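Local coordinates for protein Esterase/lipase (Uncultured bacterium, PDB 3K6K) that probably hydrolyses carboxylic ester bonds, as an esterase or lipase of the hormone-sensitive lipase family with an alpha/beta hydrolase fold, at residues A81-F86 with A112-L117; T63-V68 with R139-T144. One frame throughout, in Å; residues are numbered along the deposited sequence.

Contact 1: residues A81-F86 with A112-L117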
loop_
_atom_site.group_PDB
_atom_site.type_symbol
_atom_site.label_atom_id
_atom_site.label_comp_id
_atom_site.label_asym_id
_atom_site.label_seq_id
_atom_site.Cartn_x
_atom_site.Cartn_y
_atom_site.Cartn_z
ATOM N N ALA A 81 -7.481 -3.264 -25.072
ATOM C CA ALA A 81 -7.162 -3.882 -23.775
ATOM C C ALA A 81 -8.150 -5.007 -23.381
ATOM O O ALA A 81 -9.343 -4.944 -23.680
ATOM C CB ALA A 81 -7.118 -2.807 -22.705
ATOM N N HIS A 82 -7.657 -6.039 -22.728
ATOM C CA HIS A 82 -8.506 -7.072 -22.188
ATOM C C HIS A 82 -8.251 -7.182 -20.708
ATOM O O HIS A 82 -7.057 -7.098 -20.295
ATOM C CB HIS A 82 -8.173 -8.399 -22.852
ATOM C CG HIS A 82 -8.422 -8.391 -24.331
ATOM N ND1 HIS A 82 -9.605 -8.837 -24.884
ATOM C CD2 HIS A 82 -7.679 -7.904 -25.355
ATOM C CE1 HIS A 82 -9.561 -8.661 -26.193
ATOM N NE2 HIS A 82 -8.404 -8.103 -26.504
ATOM N N ILE A 83 -9.344 -7.361 -19.927
ATOM C CA ILE A 83 -9.296 -7.651 -18.516
ATOM C C ILE A 83 -9.824 -9.082 -18.322
ATOM O O ILE A 83 -10.946 -9.412 -18.713
ATOM C CB ILE A 83 -10.158 -6.641 -17.603
ATOM C CG1 ILE A 83 -9.802 -5.167 -17.875
ATOM C CG2 ILE A 83 -9.977 -6.987 -16.118
ATOM C CD1 ILE A 83 -10.688 -4.131 -17.176
ATOM N N LEU A 84 -9.030 -9.932 -17.705
ATOM C CA LEU A 84 -9.501 -11.237 -17.454
ATOM C C LEU A 84 -9.881 -11.242 -15.970
ATOM O O LEU A 84 -8.994 -11.118 -15.141
ATOM C CB LEU A 84 -8.373 -12.236 -17.712
ATOM C CG LEU A 84 -8.674 -13.701 -17.372
ATOM C CD1 LEU A 84 -10.047 -14.089 -18.021
ATOM C CD2 LEU A 84 -7.547 -14.650 -17.833
ATOM N N TYR A 85 -11.184 -11.382 -15.668
ATOM C CA TYR A 85 -11.724 -11.219 -14.306
ATOM C C TYR A 85 -12.119 -12.540 -13.579
ATOM O O TYR A 85 -12.849 -13.363 -14.136
ATOM C CB TYR A 85 -12.901 -10.211 -14.272
ATOM C CG TYR A 85 -13.215 -9.758 -12.860
ATOM C CD1 TYR A 85 -14.038 -10.521 -12.027
ATOM C CD2 TYR A 85 -12.654 -8.565 -12.342
ATOM C CE1 TYR A 85 -14.270 -10.118 -10.696
ATOM C CE2 TYR A 85 -12.877 -8.154 -11.048
ATOM C CZ TYR A 85 -13.690 -8.932 -10.217
ATOM O OH TYR A 85 -13.908 -8.540 -8.911
ATOM N N PHE A 86 -11.706 -12.693 -12.323
ATOM C CA PHE A 86 -12.171 -13.812 -11.531
ATOM C C PHE A 86 -13.018 -13.342 -10.329
ATOM O O PHE A 86 -12.552 -12.574 -9.522
ATOM C CB PHE A 86 -10.998 -14.686 -11.031
ATOM C CG PHE A 86 -9.964 -14.972 -12.054
ATOM C CD1 PHE A 86 -10.297 -15.590 -13.257
ATOM C CD2 PHE A 86 -8.628 -14.644 -11.821
ATOM C CE1 PHE A 86 -9.320 -15.867 -14.205
ATOM C CE2 PHE A 86 -7.625 -14.916 -12.775
ATOM C CZ PHE A 86 -7.967 -15.523 -13.961
ATOM N N ALA A 112 -12.178 -1.252 -21.909
ATOM C CA ALA A 112 -11.639 -2.562 -22.123
ATOM C C ALA A 112 -12.750 -3.570 -22.431
ATOM O O ALA A 112 -13.966 -3.349 -22.185
ATOM C CB ALA A 112 -10.879 -3.018 -20.866
ATOM N N THR A 113 -12.302 -4.711 -22.924
ATOM C CA THR A 113 -13.132 -5.850 -23.026
ATOM C C THR A 113 -12.810 -6.697 -21.816
ATOM O O THR A 113 -11.686 -7.137 -21.626
ATOM C CB THR A 113 -12.880 -6.605 -24.342
ATOM O OG1 THR A 113 -13.087 -5.703 -25.442
ATOM C CG2 THR A 113 -13.791 -7.808 -24.473
ATOM N N LEU A 114 -13.814 -6.964 -21.004
ATOM C CA LEU A 114 -13.584 -7.722 -19.807
ATOM C C LEU A 114 -14.226 -9.092 -20.012
ATOM O O LEU A 114 -15.298 -9.195 -20.580
ATOM C CB LEU A 114 -14.163 -6.956 -18.619
ATOM C CG LEU A 114 -14.097 -7.613 -17.249
ATOM C CD1 LEU A 114 -13.998 -6.532 -16.134
ATOM C CD2 LEU A 114 -15.346 -8.477 -17.053
ATOM N N TRP A 115 -13.579 -10.140 -19.541
ATOM C CA TRP A 115 -14.019 -11.503 -19.745
ATOM C C TRP A 115 -14.139 -12.003 -18.330
ATOM O O TRP A 115 -13.118 -12.246 -17.706
ATOM C CB TRP A 115 -12.904 -12.333 -20.395
ATOM C CG TRP A 115 -12.489 -11.839 -21.752
ATOM C CD1 TRP A 115 -11.752 -10.733 -22.027
ATOM C CD2 TRP A 115 -12.806 -12.441 -23.025
ATOM N NE1 TRP A 115 -11.577 -10.599 -23.378
ATOM C CE2 TRP A 115 -12.214 -11.635 -24.020
ATOM C CE3 TRP A 115 -13.546 -13.588 -23.416
ATOM C CZ2 TRP A 115 -12.342 -11.915 -25.411
ATOM C CZ3 TRP A 115 -13.658 -13.893 -24.784
ATOM C CH2 TRP A 115 -13.050 -13.050 -25.775
ATOM N N SER A 116 -15.367 -12.138 -17.834
ATOM C CA SER A 116 -15.579 -12.588 -16.475
ATOM C C SER A 116 -15.733 -14.094 -16.444
ATOM O O SER A 116 -16.725 -14.678 -16.953
ATOM C CB SER A 116 -16.751 -11.830 -15.810
ATOM O OG SER A 116 -16.940 -12.271 -14.465
ATOM N N LEU A 117 -14.738 -14.745 -15.870
ATOM C CA LEU A 117 -14.646 -16.174 -16.026
ATOM C C LEU A 117 -15.614 -16.887 -15.136
ATOM O O LEU A 117 -15.709 -16.533 -13.998
ATOM C CB LEU A 117 -13.240 -16.641 -15.711
ATOM C CG LEU A 117 -13.006 -18.078 -16.108
ATOM C CD1 LEU A 117 -12.684 -18.080 -17.615
ATOM C CD2 LEU A 117 -11.900 -18.739 -15.271
HETATM O O HOH W 1 -10.785 -4.727 -26.153
HETATM O O HOH W 2 -15.667 -14.277 -12.719
#
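Ile83 lies beside Leu114, and Leu84 beside Trp115, in a parallel strand pairing of 82-86 with 113-117 in the inner part of the alpha/beta hydrolase sheet, joined by a beta-alpha-beta crossover through helix 96-110. Backbone bonds alternate along the pair: Ile83 N gives to Thr113 O (2.9 Å), then Trp115 N to Ile83 O (2.9 Å), with Tyr85 N and Leu117 N continuing the pattern. A side-chain bond reinforces it, Trp115 NE1 donating to His82 ND1 at 3.0 Å and 162°, near the plane of both rings. Both rings start beside their own backbone N (chi1 -62° in each), which sets them side by side, rim to rim. A leucine in place of Trp115 has no indole N-H, and His82 ND1 would probably be left without this donor and its imidazole freer to turn. On the other face, Ile83 CG1 meets Ala112 CB (3.8 Å) and Ile83 CG2 meets Leu114 CD1 (4.0 Å). Strand 151-156 flanks 82-86 and strand 68-74 flanks 113-117; helix 129-145 packs on the face of His82, Leu84 and Phe86, helix 96-110 on that of Ile83 and Tyr85, whose OH bonds Asp156.

Contact 2: residues T63-V68 with R139-T144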
loop_
_atom_site.group_PDB
_atom_site.type_symbol
_atom_site.label_atom_id
_atom_site.label_comp_id
_atom_site.label_asym_id
_atom_site.label_seq_id
_atom_site.Cartn_x
_atom_site.Cartn_y
_atom_site.Cartn_z
ATOM N N THR A 63 -19.803 -16.310 -23.764
ATOM C CA THR A 63 -18.813 -17.001 -24.596
ATOM C C THR A 63 -17.961 -17.994 -23.794
ATOM O O THR A 63 -18.405 -18.474 -22.737
ATOM C CB THR A 63 -18.002 -16.020 -25.521
ATOM O OG1 THR A 63 -17.023 -16.764 -26.240
ATOM C CG2 THR A 63 -17.284 -14.916 -24.739
ATOM N N ASP A 64 -16.795 -18.357 -24.335
ATOM C CA ASP A 64 -15.819 -19.182 -23.617
ATOM C C ASP A 64 -14.368 -18.705 -23.875
ATOM O O ASP A 64 -14.070 -18.021 -24.890
ATOM C CB ASP A 64 -15.956 -20.666 -23.987
ATOM C CG ASP A 64 -15.219 -21.016 -25.293
ATOM O OD1 ASP A 64 -15.815 -20.731 -26.353
ATOM O OD2 ASP A 64 -14.063 -21.556 -25.260
ATOM N N LEU A 65 -13.474 -19.047 -22.959
ATOM C CA LEU A 65 -12.061 -18.856 -23.206
ATOM C C LEU A 65 -11.464 -20.184 -22.912
ATOM O O LEU A 65 -11.495 -20.621 -21.742
ATOM C CB LEU A 65 -11.429 -17.801 -22.293
ATOM C CG LEU A 65 -11.523 -16.357 -22.748
ATOM C CD1 LEU A 65 -11.296 -15.395 -21.530
ATOM C CD2 LEU A 65 -10.553 -16.040 -23.898
ATOM N N GLY A 66 -10.963 -20.844 -23.965
ATOM C CA GLY A 66 -10.365 -22.166 -23.814
ATOM C C GLY A 66 -11.245 -23.213 -23.130
ATOM O O GLY A 66 -10.760 -24.048 -22.357
ATOM N N GLY A 67 -12.548 -23.165 -23.423
ATOM C CA GLY A 67 -13.461 -24.198 -22.912
ATOM C C GLY A 67 -14.145 -23.814 -21.615
ATOM O O GLY A 67 -15.076 -24.514 -21.163
ATOM N N VAL A 68 -13.717 -22.693 -21.026
ATOM C CA VAL A 68 -14.282 -22.207 -19.759
ATOM C C VAL A 68 -15.304 -21.111 -20.060
ATOM O O VAL A 68 -14.993 -20.153 -20.773
ATOM C CB VAL A 68 -13.202 -21.629 -18.876
ATOM C CG1 VAL A 68 -13.771 -21.352 -17.480
ATOM C CG2 VAL A 68 -11.960 -22.522 -18.888
ATOM N N ARG A 139 -4.240 -18.586 -21.144
ATOM C CA ARG A 139 -3.582 -19.153 -22.334
ATOM C C ARG A 139 -4.426 -18.814 -23.571
ATOM O O ARG A 139 -3.937 -18.212 -24.558
ATOM C CB ARG A 139 -3.421 -20.663 -22.155
ATOM C CG ARG A 139 -2.476 -21.386 -23.121
ATOM C CD ARG A 139 -2.290 -22.865 -22.630
ATOM N NE ARG A 139 -0.891 -23.324 -22.716
ATOM C CZ ARG A 139 -0.132 -23.777 -21.695
ATOM N NH1 ARG A 139 -0.579 -23.861 -20.427
ATOM N NH2 ARG A 139 1.114 -24.165 -21.958
ATOM N N ALA A 140 -5.719 -19.095 -23.471
ATOM C CA ALA A 140 -6.614 -18.817 -24.571
ATOM C C ALA A 140 -6.729 -17.352 -24.843
ATOM O O ALA A 140 -6.894 -16.935 -25.990
ATOM C CB ALA A 140 -7.976 -19.424 -24.300
ATOM N N LEU A 141 -6.655 -16.545 -23.796
ATOM C CA LEU A 141 -6.783 -15.105 -23.984
ATOM C C LEU A 141 -5.500 -14.481 -24.630
ATOM O O LEU A 141 -5.563 -13.484 -25.367
ATOM C CB LEU A 141 -7.203 -14.474 -22.620
ATOM C CG LEU A 141 -7.302 -12.979 -22.325
ATOM C CD1 LEU A 141 -8.315 -12.213 -23.203
ATOM C CD2 LEU A 141 -7.634 -12.848 -20.824
ATOM N N LEU A 142 -4.344 -15.072 -24.339
ATOM C CA LEU A 142 -3.083 -14.653 -24.983
ATOM C C LEU A 142 -3.195 -14.636 -26.518
ATOM O O LEU A 142 -2.840 -13.630 -27.154
ATOM C CB LEU A 142 -1.917 -15.522 -24.516
ATOM C CG LEU A 142 -1.397 -15.205 -23.111
ATOM C CD1 LEU A 142 -0.526 -16.304 -22.563
ATOM C CD2 LEU A 142 -0.624 -13.928 -23.138
ATOM N N LYS A 143 -3.734 -15.718 -27.098
ATOM C CA LYS A 143 -4.086 -15.789 -28.576
ATOM C C LYS A 143 -5.133 -14.772 -29.050
ATOM O O LYS A 143 -4.925 -14.187 -30.111
ATOM C CB LYS A 143 -4.528 -17.192 -29.048
ATOM C CG LYS A 143 -3.859 -18.382 -28.314
ATOM C CD LYS A 143 -3.993 -19.690 -29.087
ATOM C CE LYS A 143 -3.165 -20.810 -28.421
ATOM N NZ LYS A 143 -3.099 -22.057 -29.254
ATOM N N THR A 144 -6.246 -14.580 -28.311
ATOM C CA THR A 144 -7.286 -13.605 -28.702
ATOM C C THR A 144 -6.755 -12.174 -28.629
ATOM O O THR A 144 -6.988 -11.383 -29.547
ATOM C CB THR A 144 -8.596 -13.690 -27.869
ATOM O OG1 THR A 144 -9.219 -14.967 -28.050
ATOM C CG2 THR A 144 -9.602 -12.594 -28.303
#
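Ala140 touches the tight turn at Gly66 with its single methyl, which sits 3.3 Å from Gly66 N and 3.7 Å from Gly66 CA. The CA atoms of the two residues are nearer each other than those of any other pair here, and the room for this comes from the missing side chain: a beta carbon on Gly66 would fall about 3.1 Å from Ala140 CB. The same methyl also lies 4.3 Å from Leu65 CD2, touching the turn backbone and the leucine end at once. One residue on, Leu141 meets the strand with the base of its side chain, its CB lying 3.9 Å from Leu65 CD2. Leu141 CG is anti to the backbone N (chi1 173°), which directs its two methyls past the contact and on toward the sheet.

What the helix leans on, its segment running across the strand at 105°, is the end of a beta hairpin, strands 59-65 and 68-74, closed by a type I' turn from Leu65 to Val68. Leu65 and Val68 bond to each other through both N-H and C=O, leaving Gly66 and Gly67 at the two corners. Both corners have positive phi, and at Gly67 the backbone angles by themselves call for glycine. Asp64 stiffens the bend as an Asx motif: its OD2 accepts from Gly67 N at 2.9 Å, on the anti side of the carboxylate.

A helical turn beyond Ala140, Thr144 approaches the same leucine methyl, with its OG1 4.5 Å from Leu65 CD2, a loose contact at the exposed margin. Its backbone N is joined to Ala140 O by a weak bond.

Contact 1 lies buried, between inner strands of the sheet, whereas contact 2 is at its border, where the outermost strand 59-65 turns over and two of the five touching residues are exposed. Backbone bonding between neighbouring strands and a polar ring pair hold the first; apolar packing of a helix on a hairpin end makes the second, its polar bonds staying within each segment. The two meet directly: Leu141 CD2 packs 3.3 Å from Leu84 CB, and Leu65 CD1 reaches Trp115 CE3 at 3.4 Å. Helix 129-145 is shared, since it lies over the face bearing Leu84 and Trp115 as well as against the hairpin. Along the chain, contact 1 is nested within the loop that contact 2 closes.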